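Local coordinates for mobilization protein A (Pseudomonas aeruginosa, PDB 2NS6), which nicks one strand of plasmid DNA at the origin of transfer, as the relaxase of the relaxosome, to start conjugative plasmid transfer, at residues 124-134 / 148-159. Sequence-based numbering, arbitrary orientation.
Sequences ISERINDGIER and PEKGGAQKTEAL
Pro-148 O takes two hydrogen bonds from opposite faces of its carbonyl plane: Arg-134 NH2 at 3.2 Å from one, Gly-151 N, closing the 3-10 turn, from the other. Arg-134 runs straight from CG to NE, carrying its guanidinium to Pro-148 and Gly-151; arginine suits because one flat group serves several acceptors: NE bonds Gly-151 O weakly, while NH1 and NH2 grip the Asp-130 carboxylate end-on through its syn lone pairs. Small Ala-153 brings its CA over the centre of one guanidinium face, Ile-132 CG2 covers the opposite rim, and together they help fix the group's tilt. Farther along, Arg-127 and Lys-155 form a single beta bridge, flanked by Ile-128 N to Gln-154 O (2.8 Å, 178°) and Thr-156 N to Glu-126 O (3.2 Å), the latter from above the carbonyl plane. Arg-127, bent at chi2 (-81°), turns NH1 to Ala-153 O at 2.8 Å beneath Lys-155 CG; Glu-64, salt-bridged to Lys-155, probably offsets the like charges of Lys-155 NZ and Arg-127 NH2. Glu-126 suits both surroundings: aliphatic CG on Leu-159 CD2, carboxylate to a water and Arg-69. The contact joins the loops after strand 117-124 and before helix 164-181, against Trp-139 of helix 136-139.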
loop_
_atom_site.group_PDB
_atom_site.type_symbol
_atom_site.label_atom_id
_atom_site.label_comp_id
_atom_site.label_asym_id
_atom_site.label_seq_id
_atom_site.Cartn_x
_atom_site.Cartn_y
_atom_site.Cartn_z
ATOM N N ILE A 124 1.290 -1.877 -1.960
ATOM C CA ILE A 124 0.111 -2.626 -2.371
ATOM C C ILE A 124 0.448 -4.032 -2.808
ATOM O O ILE A 124 1.316 -4.238 -3.660
ATOM C CB ILE A 124 -0.567 -1.944 -3.556
ATOM C CG1 ILE A 124 -0.735 -0.455 -3.261
ATOM C CG2 ILE A 124 -1.900 -2.608 -3.847
ATOM C CD1 ILE A 124 -1.404 0.298 -4.383
ATOM N N SER A 125 -0.242 -5.001 -2.216
ATOM C CA SER A 125 -0.053 -6.406 -2.559
ATOM C C SER A 125 -1.007 -6.690 -3.712
ATOM O O SER A 125 -2.203 -6.404 -3.619
ATOM C CB SER A 125 -0.415 -7.292 -1.367
ATOM O OG SER A 125 -0.512 -8.649 -1.761
ATOM N N GLU A 126 -0.482 -7.251 -4.794
ATOM C CA GLU A 126 -1.302 -7.547 -5.959
ATOM C C GLU A 126 -2.026 -8.881 -5.871
ATOM O O GLU A 126 -1.961 -9.700 -6.790
ATOM C CB GLU A 126 -0.447 -7.483 -7.224
ATOM C CG GLU A 126 -0.050 -6.067 -7.601
ATOM C CD GLU A 126 1.138 -6.038 -8.537
ATOM O OE1 GLU A 126 1.045 -5.402 -9.604
ATOM O OE2 GLU A 126 2.165 -6.655 -8.193
ATOM N N ARG A 127 -2.718 -9.079 -4.753
ATOM C CA ARG A 127 -3.498 -10.283 -4.489
ATOM C C ARG A 127 -4.901 -9.818 -4.153
ATOM O O ARG A 127 -5.089 -8.929 -3.328
ATOM C CB ARG A 127 -2.920 -11.057 -3.299
ATOM C CG ARG A 127 -1.541 -11.648 -3.556
ATOM C CD ARG A 127 -1.649 -12.958 -4.338
ATOM N NE ARG A 127 -0.347 -13.477 -4.747
ATOM C CZ ARG A 127 -0.148 -14.710 -5.196
ATOM N NH1 ARG A 127 -1.168 -15.550 -5.286
ATOM N NH2 ARG A 127 1.063 -15.099 -5.566
ATOM N N ILE A 128 -5.884 -10.427 -4.797
ATOM C CA ILE A 128 -7.276 -10.070 -4.599
ATOM C C ILE A 128 -7.880 -10.762 -3.388
ATOM O O ILE A 128 -7.957 -11.995 -3.337
ATOM C CB ILE A 128 -8.090 -10.443 -5.852
ATOM C CG1 ILE A 128 -7.495 -9.729 -7.067
ATOM C CG2 ILE A 128 -9.560 -10.092 -5.661
ATOM C CD1 ILE A 128 -8.049 -10.186 -8.400
ATOM N N ASN A 129 -8.314 -9.981 -2.405
ATOM C CA ASN A 129 -8.924 -10.596 -1.240
ATOM C C ASN A 129 -10.391 -10.863 -1.550
ATOM O O ASN A 129 -11.214 -9.946 -1.547
ATOM C CB ASN A 129 -8.817 -9.699 -0.012
ATOM C CG ASN A 129 -9.231 -10.423 1.258
ATOM O OD1 ASN A 129 -9.954 -11.417 1.206
ATOM N ND2 ASN A 129 -8.786 -9.925 2.399
ATOM N N ASP A 130 -10.704 -12.126 -1.822
ATOM C CA ASP A 130 -12.067 -12.536 -2.141
ATOM C C ASP A 130 -12.868 -12.933 -0.903
ATOM O O ASP A 130 -13.978 -13.444 -1.022
ATOM C CB ASP A 130 -12.051 -13.707 -3.130
ATOM C CG ASP A 130 -11.093 -14.811 -2.714
ATOM O OD1 ASP A 130 -10.738 -14.881 -1.524
ATOM O OD2 ASP A 130 -10.701 -15.614 -3.578
ATOM N N GLY A 131 -12.307 -12.701 0.280
ATOM C CA GLY A 131 -13.013 -13.044 1.501
ATOM C C GLY A 131 -12.948 -14.517 1.866
ATOM O O GLY A 131 -13.561 -14.943 2.840
ATOM N N ILE A 132 -12.212 -15.300 1.082
ATOM C CA ILE A 132 -12.059 -16.729 1.344
ATOM C C ILE A 132 -10.829 -16.961 2.208
ATOM O O ILE A 132 -9.704 -16.635 1.807
ATOM C CB ILE A 132 -11.894 -17.517 0.027
ATOM C CG1 ILE A 132 -13.187 -17.447 -0.780
ATOM C CG2 ILE A 132 -11.522 -18.961 0.321
ATOM C CD1 ILE A 132 -13.046 -17.962 -2.185
ATOM N N GLU A 133 -11.039 -17.529 3.391
ATOM C CA GLU A 133 -9.935 -17.787 4.311
ATOM C C GLU A 133 -8.927 -18.777 3.743
ATOM O O GLU A 133 -9.298 -19.802 3.177
ATOM C CB GLU A 133 -10.441 -18.338 5.649
ATOM C CG GLU A 133 -11.410 -17.451 6.399
ATOM C CD GLU A 133 -11.352 -17.683 7.904
ATOM O OE1 GLU A 133 -12.193 -17.124 8.638
ATOM O OE2 GLU A 133 -10.448 -18.424 8.353
ATOM N N ARG A 134 -7.651 -18.466 3.908
ATOM C CA ARG A 134 -6.584 -19.330 3.432
ATOM C C ARG A 134 -5.423 -19.166 4.406
ATOM O O ARG A 134 -5.176 -18.069 4.902
ATOM C CB ARG A 134 -6.111 -18.919 2.026
ATOM C CG ARG A 134 -7.185 -18.878 0.939
ATOM C CD ARG A 134 -6.585 -18.420 -0.395
ATOM N NE ARG A 134 -7.516 -18.532 -1.524
ATOM C CZ ARG A 134 -8.487 -17.662 -1.797
ATOM N NH1 ARG A 134 -8.670 -16.596 -1.029
ATOM N NH2 ARG A 134 -9.271 -17.854 -2.849
ATOM N N PRO A 148 -11.502 -22.053 -5.974
ATOM C CA PRO A 148 -10.807 -20.955 -5.285
ATOM C C PRO A 148 -10.282 -21.268 -3.875
ATOM O O PRO A 148 -9.148 -20.929 -3.543
ATOM C CB PRO A 148 -11.855 -19.838 -5.280
ATOM C CG PRO A 148 -12.589 -20.069 -6.559
ATOM C CD PRO A 148 -12.756 -21.579 -6.591
ATOM N N GLU A 149 -11.101 -21.920 -3.054
ATOM C CA GLU A 149 -10.705 -22.251 -1.686
ATOM C C GLU A 149 -9.538 -23.241 -1.573
ATOM O O GLU A 149 -8.971 -23.410 -0.489
ATOM C CB GLU A 149 -11.902 -22.816 -0.908
ATOM C CG GLU A 149 -12.331 -24.213 -1.344
ATOM C CD GLU A 149 -13.397 -24.196 -2.430
ATOM O OE1 GLU A 149 -13.389 -23.284 -3.286
ATOM O OE2 GLU A 149 -14.248 -25.115 -2.435
ATOM N N LYS A 150 -9.178 -23.891 -2.677
ATOM C CA LYS A 150 -8.093 -24.874 -2.659
ATOM C C LYS A 150 -6.751 -24.323 -3.131
ATOM O O LYS A 150 -5.745 -25.037 -3.129
ATOM C CB LYS A 150 -8.454 -26.101 -3.520
ATOM C CG LYS A 150 -9.702 -26.875 -3.068
ATOM C CD LYS A 150 -9.596 -27.359 -1.618
ATOM C CE LYS A 150 -10.901 -28.018 -1.135
ATOM N NZ LYS A 150 -10.917 -28.258 0.349
ATOM N N GLY A 151 -6.729 -23.059 -3.534
ATOM C CA GLY A 151 -5.485 -22.470 -4.002
ATOM C C GLY A 151 -5.158 -21.146 -3.339
ATOM O O GLY A 151 -5.670 -20.839 -2.265
ATOM N N GLY A 152 -4.304 -20.358 -3.978
ATOM C CA GLY A 152 -3.931 -19.081 -3.409
ATOM C C GLY A 152 -4.863 -17.980 -3.858
ATOM O O GLY A 152 -5.753 -18.205 -4.681
ATOM N N ALA A 153 -4.678 -16.788 -3.301
ATOM C CA ALA A 153 -5.509 -15.660 -3.689
ATOM C C ALA A 153 -5.145 -15.358 -5.132
ATOM O O ALA A 153 -3.992 -15.535 -5.532
ATOM C CB ALA A 153 -5.215 -14.454 -2.804
ATOM N N GLN A 154 -6.128 -14.918 -5.911
ATOM C CA GLN A 154 -5.910 -14.596 -7.315
ATOM C C GLN A 154 -5.096 -13.313 -7.434
ATOM O O GLN A 154 -5.249 -12.394 -6.627
ATOM C CB GLN A 154 -7.259 -14.430 -8.032
ATOM C CG GLN A 154 -7.161 -14.006 -9.494
ATOM C CD GLN A 154 -8.521 -13.960 -10.193
ATOM O OE1 GLN A 154 -9.522 -13.540 -9.606
ATOM N NE2 GLN A 154 -8.555 -14.376 -11.457
ATOM N N LYS A 155 -4.213 -13.265 -8.428
ATOM C CA LYS A 155 -3.385 -12.086 -8.652
ATOM C C LYS A 155 -4.145 -11.089 -9.519
ATOM O O LYS A 155 -5.027 -11.474 -10.284
ATOM C CB LYS A 155 -2.085 -12.476 -9.361
ATOM C CG LYS A 155 -1.045 -13.181 -8.490
ATOM C CD LYS A 155 0.080 -13.751 -9.359
ATOM C CE LYS A 155 1.269 -14.257 -8.535
ATOM N NZ LYS A 155 2.094 -13.159 -7.928
ATOM N N THR A 156 -3.831 -9.804 -9.385
ATOM C CA THR A 156 -4.490 -8.804 -10.210
ATOM C C THR A 156 -3.499 -8.223 -11.201
ATOM O O THR A 156 -2.308 -8.111 -10.909
ATOM C CB THR A 156 -5.095 -7.658 -9.391
ATOM O OG1 THR A 156 -5.731 -6.736 -10.286
ATOM C CG2 THR A 156 -4.027 -6.925 -8.599
ATOM N N GLU A 157 -3.993 -7.858 -12.378
ATOM C CA GLU A 157 -3.143 -7.283 -13.408
ATOM C C GLU A 157 -3.385 -5.781 -13.524
ATOM O O GLU A 157 -2.740 -5.109 -14.324
ATOM C CB GLU A 157 -3.444 -7.925 -14.766
ATOM C CG GLU A 157 -3.471 -9.452 -14.768
ATOM C CD GLU A 157 -2.184 -10.060 -14.285
ATOM O OE1 GLU A 157 -1.117 -9.720 -14.837
ATOM O OE2 GLU A 157 -2.234 -10.890 -13.351
ATOM N N ALA A 158 -4.303 -5.260 -12.718
ATOM C CA ALA A 158 -4.661 -3.845 -12.762
ATOM C C ALA A 158 -3.532 -2.832 -12.594
ATOM O O ALA A 158 -3.648 -1.692 -13.051
ATOM C CB ALA A 158 -5.762 -3.562 -11.734
ATOM N N LEU A 159 -2.448 -3.224 -11.935
ATOM C CA LEU A 159 -1.328 -2.308 -11.722
ATOM C C LEU A 159 -0.196 -2.424 -12.749
ATOM O O LEU A 159 0.814 -1.732 -12.623
ATOM C CB LEU A 159 -0.747 -2.516 -10.323
ATOM C CG LEU A 159 -1.463 -1.898 -9.113
ATOM C CD1 LEU A 159 -2.970 -2.034 -9.224
ATOM C CD2 LEU A 159 -0.933 -2.557 -7.860
HETATM O O HOH W 1 -1.193 -5.666 -10.966
HETATM O O HOH W 2 -8.668 -14.134 -4.969
#